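Local coordinates for protein endoglucanase, family GH5 (Zobellia galactanivorans, PDB 6GL2) that hydrolyses hemicellulose glucans as a family 5 glycoside hydrolase and probably has endoglucanase (cellulase) activity, at residues E99-I104 / G142-F147; L19-G24 / F59-L64; N83-V88 / A135-T140. All blocks are in the same frame, centred on the assembly; numbering follows the deposited sequence.

Contact 1: residues E99-I104 / G142-F147; sequences EMYVII and GDYLIF
A beta-alpha-beta crossover of the TIM barrel brings Val-102, Ile-103 and Ile-104 beside Leu-145, Ile-146 and Phe-147, so that two neighbouring parallel strands join after the chain has passed through helix 117-137. The bonding alternates as a parallel ladder should: Val-102 N gives to Tyr-144 O (2.9 Å), Ile-146 N returns to Val-102 O (2.8 Å), and Ile-104 N gives to Ile-146 O (3.0 Å). Side chains sort by face. Val-102, Ile-104, Leu-145 and Phe-147 turn toward the helical layer, where the CD1 methyl of Leu-145 meets Ile-104 CD1 at 3.7 Å; Ile-103 and Ile-146 take the other face, with Ile-146 CD1 3.9 Å from Ile-103 CG1 and Phe-17 of helix 14-20 also touching Ile-146. At the start of the ladder, Tyr-101 and Tyr-144 form an offset stack, their centroids 4.2 Å apart and their planes 22° from parallel. Tyr-144 CD2 lies over the centre of the Tyr-101 ring, and Tyr-101 CE2 toward the rim of the Tyr-144 ring. In both residues CG is anti to the carbonyl carbon (chi1 -72° for Tyr-101, -77° for Tyr-144), which brings the rings out one face over the other. One water joins their ends, 2.6 Å from Tyr-101 OH and 2.8 Å from Tyr-144 OH. Because Tyr-101 OH also bonds Arg-10, which pairs with Asp-143 as well, the strand entrance combines an aromatic stack with a polar network, and the nearby cation may polarise the phenol.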
loop_
_atom_site.group_PDB
_atom_site.type_symbol
_atom_site.label_atom_id
_atom_site.label_comp_id
_atom_site.label_asym_id
_atom_site.label_seq_id
_atom_site.Cartn_x
_atom_site.Cartn_y
_atom_site.Cartn_z
ATOM N N GLU A 99 -12.681 9.514 -10.768
ATOM C CA GLU A 99 -12.761 8.246 -11.448
ATOM C C GLU A 99 -11.625 7.288 -11.074
ATOM O O GLU A 99 -11.334 6.363 -11.843
ATOM C CB GLU A 99 -12.943 8.397 -12.980
ATOM C CG GLU A 99 -14.163 9.273 -13.320
ATOM C CD GLU A 99 -15.413 8.683 -12.686
ATOM O OE1 GLU A 99 -15.842 7.608 -13.146
ATOM O OE2 GLU A 99 -15.954 9.248 -11.731
ATOM N N MET A 100 -10.925 7.534 -9.980
ATOM C CA MET A 100 -9.819 6.694 -9.527
ATOM C C MET A 100 -10.290 5.588 -8.602
ATOM O O MET A 100 -11.322 5.669 -7.952
ATOM C CB MET A 100 -8.793 7.551 -8.789
ATOM C CG MET A 100 -8.219 8.691 -9.627
ATOM S SD MET A 100 -7.174 9.782 -8.641
ATOM C CE MET A 100 -5.646 8.807 -8.660
ATOM N N TYR A 101 -9.451 4.561 -8.539
ATOM C CA TYR A 101 -9.495 3.578 -7.477
ATOM C C TYR A 101 -8.848 4.234 -6.219
ATOM O O TYR A 101 -7.935 5.051 -6.407
ATOM C CB TYR A 101 -8.697 2.318 -7.829
ATOM C CG TYR A 101 -9.383 1.470 -8.911
ATOM C CD1 TYR A 101 -9.196 1.753 -10.235
ATOM C CD2 TYR A 101 -10.224 0.498 -8.557
ATOM C CE1 TYR A 101 -9.895 1.022 -11.255
ATOM C CE2 TYR A 101 -10.902 -0.309 -9.542
ATOM C CZ TYR A 101 -10.745 0.038 -10.828
ATOM O OH TYR A 101 -11.424 -0.682 -11.804
ATOM N N VAL A 102 -9.259 3.752 -5.068
ATOM C CA VAL A 102 -8.687 4.313 -3.811
ATOM C C VAL A 102 -8.454 3.099 -2.948
ATOM O O VAL A 102 -9.335 2.266 -2.695
ATOM C CB VAL A 102 -9.645 5.277 -3.086
ATOM C CG1 VAL A 102 -9.091 5.572 -1.707
ATOM C CG2 VAL A 102 -9.746 6.539 -3.901
ATOM N N ILE A 103 -7.248 3.051 -2.331
ATOM C CA ILE A 103 -6.921 2.008 -1.357
ATOM C C ILE A 103 -6.810 2.718 0.021
ATOM O O ILE A 103 -5.996 3.621 0.185
ATOM C CB ILE A 103 -5.563 1.358 -1.714
ATOM C CG1 ILE A 103 -5.550 0.666 -3.064
ATOM C CG2 ILE A 103 -5.143 0.408 -0.606
ATOM C CD1 ILE A 103 -4.143 0.581 -3.670
ATOM N N ILE A 104 -7.538 2.183 0.980
ATOM C CA ILE A 104 -7.383 2.697 2.381
ATOM C C ILE A 104 -6.789 1.538 3.190
ATOM O O ILE A 104 -7.235 0.394 3.066
ATOM C CB ILE A 104 -8.771 3.033 2.971
ATOM C CG1 ILE A 104 -9.345 4.275 2.213
ATOM C CG2 ILE A 104 -8.644 3.320 4.476
ATOM C CD1 ILE A 104 -10.824 4.542 2.588
ATOM N N GLY A 142 -18.782 1.495 -3.680
ATOM C CA GLY A 142 -18.618 0.497 -4.730
ATOM C C GLY A 142 -17.170 0.035 -4.869
ATOM O O GLY A 142 -16.324 0.301 -3.987
ATOM N N ASP A 143 -16.901 -0.761 -5.856
ATOM C CA ASP A 143 -15.678 -1.561 -5.895
ATOM C C ASP A 143 -14.415 -0.793 -6.362
ATOM O O ASP A 143 -13.352 -1.357 -6.398
ATOM C CB ASP A 143 -15.880 -2.853 -6.754
ATOM C CG ASP A 143 -16.098 -2.587 -8.194
ATOM O OD1 ASP A 143 -15.849 -1.545 -8.744
ATOM O OD2 ASP A 143 -16.427 -3.618 -8.934
ATOM N N TYR A 144 -14.534 0.518 -6.599
ATOM C CA TYR A 144 -13.364 1.294 -6.780
ATOM C C TYR A 144 -12.670 1.582 -5.438
ATOM O O TYR A 144 -11.491 1.992 -5.486
ATOM C CB TYR A 144 -13.651 2.618 -7.544
ATOM C CG TYR A 144 -13.816 2.401 -9.046
ATOM C CD1 TYR A 144 -14.940 1.812 -9.594
ATOM C CD2 TYR A 144 -12.862 2.894 -9.874
ATOM C CE1 TYR A 144 -15.064 1.609 -10.998
ATOM C CE2 TYR A 144 -12.974 2.741 -11.283
ATOM C CZ TYR A 144 -14.059 2.097 -11.765
ATOM O OH TYR A 144 -14.198 1.913 -13.164
ATOM N N LEU A 145 -13.358 1.354 -4.331
ATOM C CA LEU A 145 -12.708 1.457 -3.017
ATOM C C LEU A 145 -12.255 0.067 -2.594
ATOM O O LEU A 145 -13.054 -0.858 -2.497
ATOM C CB LEU A 145 -13.731 2.086 -2.002
ATOM C CG LEU A 145 -13.165 2.271 -0.611
ATOM C CD1 LEU A 145 -11.994 3.249 -0.648
ATOM C CD2 LEU A 145 -14.249 2.667 0.436
ATOM N N ILE A 146 -10.975 0.030 -2.236
ATOM C CA ILE A 146 -10.260 -1.198 -1.895
ATOM C C ILE A 146 -9.734 -1.053 -0.469
ATOM O O ILE A 146 -9.323 0.045 -0.028
ATOM C CB ILE A 146 -9.018 -1.321 -2.806
ATOM C CG1 ILE A 146 -9.440 -1.426 -4.314
ATOM C CG2 ILE A 146 -8.144 -2.578 -2.502
ATOM C CD1 ILE A 146 -8.358 -0.920 -5.249
ATOM N N PHE A 147 -9.864 -2.119 0.325
ATOM C CA PHE A 147 -9.226 -2.106 1.653
ATOM C C PHE A 147 -7.908 -2.853 1.633
ATOM O O PHE A 147 -7.795 -3.887 0.975
ATOM C CB PHE A 147 -10.097 -2.824 2.679
ATOM C CG PHE A 147 -11.452 -2.158 2.946
ATOM C CD1 PHE A 147 -11.650 -0.780 2.763
ATOM C CD2 PHE A 147 -12.521 -2.876 3.415
ATOM C CE1 PHE A 147 -12.915 -0.236 3.006
ATOM C CE2 PHE A 147 -13.763 -2.325 3.687
ATOM C CZ PHE A 147 -13.950 -1.008 3.448
HETATM O O HOH W 1 -12.111 0.297 -14.082
#

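Contact 2: residues L19-G24 / F59-L64; sequences LDMGAG and FKTLRL
The carbonyl oxygen of Ala-23 is gripped by two successive amides, Lys-60 N at 2.9 Å and Thr-61 N at 3.2 Å. The first comes almost head-on and the second from a tilt of 31° out of the carbonyl plane, a fork that ties the Lys-60 to Thr-61 backbone to the link between helix 14-20 and strand 24-26. A side chain adds the shortest bond: Thr-61 OG1 donates to a lone pair of Met-21 O, in the carbonyl plane, at 2.7 Å. With chi1 at -62° the hydroxyl is set anti to its own carbonyl carbon, while the methyl CG2 turns to the sulfur-borne CE of Met-21, 3.9 Å away. A valine in place of Thr-61 would probably leave the carbonyl of the buried Met-21 without this donor, and the link less firmly fixed. Two glycines allow the close approach. Gly-22 has positive phi where the chain leaves helix 14-20, and a CB on it would collide with Lys-60 CB; a CB on Gly-24 would crowd Thr-61 O, which already lies 3.1 Å from Gly-24 CA. Lys-60 lays its CB 3.3 Å from Met-21 O before its amine leaves for Glu-99 O. The edge of the Phe-59 ring faces the peptide between Ala-23 and Gly-24; separately, Phe-59 CE1 comes within 3.4 Å of Gly-24 O. Beyond the pair, helix 329-336 packs on Ala-23 and Phe-59 through Ile-335, Gly-24 bonds back to strand 304-307 at Pro-305 and Trp-307, and Thr-61 touches Tyr-101 and Ile-103 of strand 101-105; the contact joins the first two strands, next to the place where the first meets the last and closes the barrel.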
loop_
_atom_site.group_PDB
_atom_site.type_symbol
_atom_site.label_atom_id
_atom_site.label_comp_id
_atom_site.label_asym_id
_atom_site.label_seq_id
_atom_site.Cartn_x
_atom_site.Cartn_y
_atom_site.Cartn_z
ATOM N N LEU A 19 -5.420 -5.069 -13.473
ATOM C CA LEU A 19 -5.153 -4.344 -14.733
ATOM C C LEU A 19 -5.902 -3.006 -14.780
ATOM O O LEU A 19 -5.327 -1.970 -15.209
ATOM C CB LEU A 19 -5.496 -5.180 -15.973
ATOM C CG LEU A 19 -4.653 -6.447 -16.125
ATOM C CD1 LEU A 19 -5.161 -7.172 -17.359
ATOM C CD2 LEU A 19 -3.213 -6.145 -16.315
ATOM N N ASP A 20 -7.179 -3.045 -14.413
ATOM C CA ASP A 20 -7.993 -1.791 -14.447
ATOM C C ASP A 20 -7.486 -0.695 -13.476
ATOM O O ASP A 20 -7.644 0.462 -13.781
ATOM C CB ASP A 20 -9.416 -2.123 -14.049
ATOM C CG ASP A 20 -10.180 -2.925 -15.101
ATOM O OD1 ASP A 20 -9.640 -3.184 -16.197
ATOM O OD2 ASP A 20 -11.311 -3.349 -14.722
ATOM N N MET A 21 -6.750 -1.111 -12.465
ATOM C CA MET A 21 -6.171 -0.157 -11.482
ATOM C C MET A 21 -5.064 0.717 -12.185
ATOM O O MET A 21 -4.677 1.729 -11.583
ATOM C CB MET A 21 -5.618 -0.871 -10.275
ATOM C CG MET A 21 -6.668 -1.423 -9.376
ATOM S SD MET A 21 -5.985 -2.432 -8.039
ATOM C CE MET A 21 -5.135 -1.203 -7.040
ATOM N N GLY A 22 -4.490 0.302 -13.340
ATOM C CA GLY A 22 -3.561 1.123 -13.986
ATOM C C GLY A 22 -2.288 1.316 -13.131
ATOM O O GLY A 22 -1.762 0.363 -12.552
ATOM N N ALA A 23 -1.809 2.562 -13.087
ATOM C CA ALA A 23 -0.680 2.935 -12.268
ATOM C C ALA A 23 -1.198 3.749 -11.100
ATOM O O ALA A 23 -2.209 4.485 -11.216
ATOM C CB ALA A 23 0.317 3.760 -13.042
ATOM N N GLY A 24 -0.499 3.682 -9.972
ATOM C CA GLY A 24 -0.907 4.425 -8.788
ATOM C C GLY A 24 0.116 5.299 -8.217
ATOM O O GLY A 24 1.317 5.264 -8.520
ATOM N N PHE A 59 -2.558 8.914 -13.347
ATOM C CA PHE A 59 -2.676 7.865 -12.344
ATOM C C PHE A 59 -4.122 7.422 -12.208
ATOM O O PHE A 59 -4.994 8.295 -12.068
ATOM C CB PHE A 59 -2.130 8.373 -10.986
ATOM C CG PHE A 59 -0.627 8.612 -10.942
ATOM C CD1 PHE A 59 0.203 7.467 -10.892
ATOM C CD2 PHE A 59 -0.042 9.833 -11.148
ATOM C CE1 PHE A 59 1.573 7.628 -10.883
ATOM C CE2 PHE A 59 1.315 10.014 -11.083
ATOM C CZ PHE A 59 2.113 8.870 -11.046
ATOM N N LYS A 60 -4.352 6.147 -12.178
ATOM C CA LYS A 60 -5.670 5.598 -12.052
ATOM C C LYS A 60 -6.062 5.175 -10.613
ATOM O O LYS A 60 -7.209 5.024 -10.286
ATOM C CB LYS A 60 -5.874 4.452 -13.083
ATOM C CG LYS A 60 -7.255 3.912 -13.083
ATOM C CD LYS A 60 -8.328 4.915 -13.518
ATOM C CE LYS A 60 -9.748 4.324 -13.752
ATOM N NZ LYS A 60 -10.681 5.298 -14.324
ATOM N N THR A 61 -5.014 5.022 -9.796
ATOM C CA THR A 61 -5.174 4.534 -8.401
ATOM C C THR A 61 -4.485 5.497 -7.445
ATOM O O THR A 61 -3.369 5.934 -7.690
ATOM C CB THR A 61 -4.637 3.140 -8.159
ATOM O OG1 THR A 61 -5.383 2.227 -8.981
ATOM C CG2 THR A 61 -4.709 2.628 -6.739
ATOM N N LEU A 62 -5.214 5.947 -6.412
ATOM C CA LEU A 62 -4.697 6.611 -5.263
ATOM C C LEU A 62 -4.564 5.634 -4.122
ATOM O O LEU A 62 -5.530 5.010 -3.699
ATOM C CB LEU A 62 -5.598 7.747 -4.801
ATOM C CG LEU A 62 -5.097 8.555 -3.587
ATOM C CD1 LEU A 62 -3.897 9.373 -3.934
ATOM C CD2 LEU A 62 -6.220 9.377 -2.956
ATOM N N ARG A 63 -3.347 5.493 -3.565
ATOM C CA ARG A 63 -3.209 4.775 -2.309
ATOM C C ARG A 63 -3.189 5.869 -1.174
ATOM O O ARG A 63 -2.472 6.863 -1.287
ATOM C CB ARG A 63 -1.950 3.891 -2.236
ATOM C CG ARG A 63 -1.791 3.126 -0.919
ATOM C CD ARG A 63 -0.887 1.946 -1.102
ATOM N NE ARG A 63 -0.589 1.172 0.113
ATOM C CZ ARG A 63 0.477 1.384 0.901
ATOM N NH1 ARG A 63 1.278 2.359 0.718
ATOM N NH2 ARG A 63 0.739 0.493 1.839
ATOM N N LEU A 64 -4.097 5.668 -0.240
ATOM C CA LEU A 64 -4.410 6.591 0.848
ATOM C C LEU A 64 -4.031 5.895 2.143
ATOM O O LEU A 64 -4.856 5.297 2.858
ATOM C CB LEU A 64 -5.941 6.903 0.788
ATOM C CG LEU A 64 -6.483 7.807 1.872
ATOM C CD1 LEU A 64 -5.615 9.058 2.000
ATOM C CD2 LEU A 64 -7.969 8.118 1.526
#

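Contact 3: residues N83-V88 / A135-T140; sequences NWLDKV and ANRFKT
Arg-137 reaches from the last turn of helix 117-137 to Leu-85 and Asp-86 of helix 82-96, joining two helices of the outer layer of the TIM barrel, and its side chain illustrates how one residue can serve both apolar and ionic packing. Its CB starts 4.1 Å from Leu-85 CD2. The next carbon, CG, lies over one face of the adjacent Phe-138 ring, displaced toward the rim. Bends at chi2 (65°) and chi3 (75°) then steer the chain onward to helix 82-96, past the leucine, with NE 3.8 Å from Leu-85 CB. At CZ the guanidinium is laid flat beneath that same methylene: Leu-85 CB stands over the centre of the group, 3.5 Å from CZ. Hydrophobic carbon thus occupies a face, and the edge is left for charge. There Asp-86 stands, and both terminal nitrogens reach one oxygen, NH1 at 2.8 Å and NH2 at 3.2 Å from OD1. This end-on salt bridge is uneven, since NH1 uses the anti lone pair of OD1 whereas NH2 meets the oxygen from above the carboxylate plane, the two flat groups being turned 45° against each other. Glu-89 forms a second salt bridge with NH1, so two carboxylates of helix 82-96 probably share the arginine's charge. Below this polar rim the contact becomes wholly apolar. Phe-138, the first residue to leave helical geometry, extends its ring between the helices and the barrel wall, touching Leu-145 and Ile-104 as well as Val-88. The ring and the valine meet nearly at right angles, with Phe-138 CZ 3.9 Å from Val-88 CG1.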
loop_
_atom_site.group_PDB
_atom_site.type_symbol
_atom_site.label_atom_id
_atom_site.label_comp_id
_atom_site.label_asym_id
_atom_site.label_seq_id
_atom_site.Cartn_x
_atom_site.Cartn_y
_atom_site.Cartn_z
ATOM N N ASN A 83 -14.500 12.186 13.534
ATOM C CA ASN A 83 -13.976 13.187 12.691
ATOM C C ASN A 83 -12.728 12.772 11.900
ATOM O O ASN A 83 -12.442 13.384 10.873
ATOM C CB ASN A 83 -13.808 14.535 13.427
ATOM C CG ASN A 83 -12.806 14.508 14.567
ATOM O OD1 ASN A 83 -12.209 13.497 14.915
ATOM N ND2 ASN A 83 -12.613 15.708 15.168
ATOM N N TRP A 84 -12.021 11.773 12.403
ATOM C CA TRP A 84 -10.895 11.180 11.670
ATOM C C TRP A 84 -11.418 10.382 10.484
ATOM O O TRP A 84 -10.906 10.513 9.361
ATOM C CB TRP A 84 -10.050 10.381 12.637
ATOM C CG TRP A 84 -8.798 9.845 12.000
ATOM C CD1 TRP A 84 -8.474 8.557 11.760
ATOM C CD2 TRP A 84 -7.697 10.638 11.508
ATOM N NE1 TRP A 84 -7.218 8.456 11.254
ATOM C CE2 TRP A 84 -6.708 9.700 11.028
ATOM C CE3 TRP A 84 -7.436 11.953 11.418
ATOM C CZ2 TRP A 84 -5.463 10.130 10.585
ATOM C CZ3 TRP A 84 -6.185 12.367 10.914
ATOM C CH2 TRP A 84 -5.237 11.481 10.511
ATOM N N LEU A 85 -12.423 9.537 10.736
ATOM C CA LEU A 85 -13.073 8.873 9.624
ATOM C C LEU A 85 -13.565 9.868 8.591
ATOM O O LEU A 85 -13.505 9.553 7.405
ATOM C CB LEU A 85 -14.193 7.958 10.117
ATOM C CG LEU A 85 -13.762 6.696 10.827
ATOM C CD1 LEU A 85 -14.846 6.091 11.695
ATOM C CD2 LEU A 85 -13.353 5.641 9.863
ATOM N N ASP A 86 -14.109 10.988 9.060
ATOM C CA ASP A 86 -14.607 11.988 8.126
ATOM C C ASP A 86 -13.468 12.440 7.188
ATOM O O ASP A 86 -13.715 12.649 5.987
ATOM C CB ASP A 86 -15.197 13.191 8.849
ATOM C CG ASP A 86 -16.528 12.919 9.518
ATOM O OD1 ASP A 86 -17.183 11.937 9.354
ATOM O OD2 ASP A 86 -16.845 13.819 10.407
ATOM N N LYS A 87 -12.320 12.744 7.767
ATOM C CA LYS A 87 -11.168 13.160 6.962
ATOM C C LYS A 87 -10.725 12.122 5.937
ATOM O O LYS A 87 -10.396 12.481 4.809
ATOM C CB LYS A 87 -10.013 13.590 7.828
ATOM C CG LYS A 87 -10.294 14.834 8.662
ATOM C CD LYS A 87 -9.156 15.107 9.623
ATOM C CE LYS A 87 -8.961 16.598 9.773
ATOM N NZ LYS A 87 -7.664 17.004 10.429
ATOM N N VAL A 88 -10.637 10.891 6.378
ATOM C CA VAL A 88 -10.289 9.833 5.478
ATOM C C VAL A 88 -11.292 9.789 4.328
ATOM O O VAL A 88 -10.944 9.647 3.146
ATOM C CB VAL A 88 -10.158 8.483 6.200
ATOM C CG1 VAL A 88 -9.949 7.352 5.175
ATOM C CG2 VAL A 88 -9.117 8.536 7.299
ATOM N N ALA A 135 -14.613 -0.717 8.012
ATOM C CA ALA A 135 -15.409 -1.307 7.024
ATOM C C ALA A 135 -16.847 -0.765 7.070
ATOM O O ALA A 135 -17.462 -0.537 6.023
ATOM C CB ALA A 135 -15.413 -2.832 7.283
ATOM N N ASN A 136 -17.428 -0.585 8.265
ATOM C CA ASN A 136 -18.804 -0.087 8.324
ATOM C C ASN A 136 -18.901 1.356 7.848
ATOM O O ASN A 136 -19.870 1.671 7.168
ATOM C CB ASN A 136 -19.398 -0.298 9.735
ATOM C CG ASN A 136 -19.910 -1.741 9.945
ATOM O OD1 ASN A 136 -20.366 -2.323 8.954
ATOM N ND2 ASN A 136 -19.902 -2.247 11.139
ATOM N N ARG A 137 -17.867 2.190 8.066
ATOM C CA ARG A 137 -17.947 3.522 7.550
ATOM C C ARG A 137 -18.077 3.517 6.050
ATOM O O ARG A 137 -18.803 4.337 5.487
ATOM C CB ARG A 137 -16.730 4.363 7.994
ATOM C CG ARG A 137 -16.674 5.676 7.287
ATOM C CD ARG A 137 -17.795 6.610 7.589
ATOM N NE ARG A 137 -17.735 7.253 8.893
ATOM C CZ ARG A 137 -17.529 8.523 9.134
ATOM N NH1 ARG A 137 -17.106 9.350 8.214
ATOM N NH2 ARG A 137 -17.582 8.966 10.396
ATOM N N PHE A 138 -17.312 2.630 5.391
ATOM C CA PHE A 138 -17.204 2.607 3.979
ATOM C C PHE A 138 -18.050 1.589 3.220
ATOM O O PHE A 138 -17.869 1.299 2.055
ATOM C CB PHE A 138 -15.729 2.471 3.585
ATOM C CG PHE A 138 -14.889 3.698 3.966
ATOM C CD1 PHE A 138 -14.981 4.833 3.174
ATOM C CD2 PHE A 138 -14.115 3.744 5.086
ATOM C CE1 PHE A 138 -14.307 5.984 3.515
ATOM C CE2 PHE A 138 -13.442 4.933 5.456
ATOM C CZ PHE A 138 -13.540 6.036 4.633
ATOM N N LYS A 139 -18.956 0.963 3.945
ATOM C CA LYS A 139 -19.691 -0.206 3.447
ATOM C C LYS A 139 -20.492 -0.016 2.221
ATOM O O LYS A 139 -20.505 -0.893 1.356
ATOM C CB LYS A 139 -20.605 -0.752 4.533
ATOM C CG LYS A 139 -21.313 -2.080 4.191
ATOM C CD LYS A 139 -21.550 -2.987 5.441
ATOM C CE LYS A 139 -22.453 -2.360 6.458
ATOM N NZ LYS A 139 -22.735 -3.217 7.640
ATOM N N THR A 140 -21.007 1.171 1.985
ATOM C CA THR A 140 -21.873 1.381 0.810
ATOM C C THR A 140 -21.102 1.774 -0.403
ATOM O O THR A 140 -21.658 1.912 -1.510
ATOM C CB THR A 140 -22.946 2.396 1.056
ATOM O OG1 THR A 140 -22.392 3.717 1.239
ATOM C CG2 THR A 140 -23.886 1.933 2.193
#

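In the fold
The contacts run from the first strands of the barrel to its outer layer. Contacts 1 and 2, centres 9 Å apart, share a sheet through neighbouring strands 61-64 and 101-105; Ile-103 O lies 2.8 Å from Leu-64 N, a probable hydrogen bond. Contact 3, centred 13 Å from contact 1, backs this wall from outside, Phe-138 CZ lying 3.7 Å from Ile-104 CD1. Contacts 2 and 3 meet where Leu-64 CD2 approaches Val-88 O at 3.7 Å. All lie away from Asp-240, Thr-242 and Asp-248, which bind magnesium, absent from this model. Arg-63 pairs with Glu-148 and Glu-275 on strands four and seven, where family 5 enzymes carry their catalytic glutamates, so it probably faces the active site.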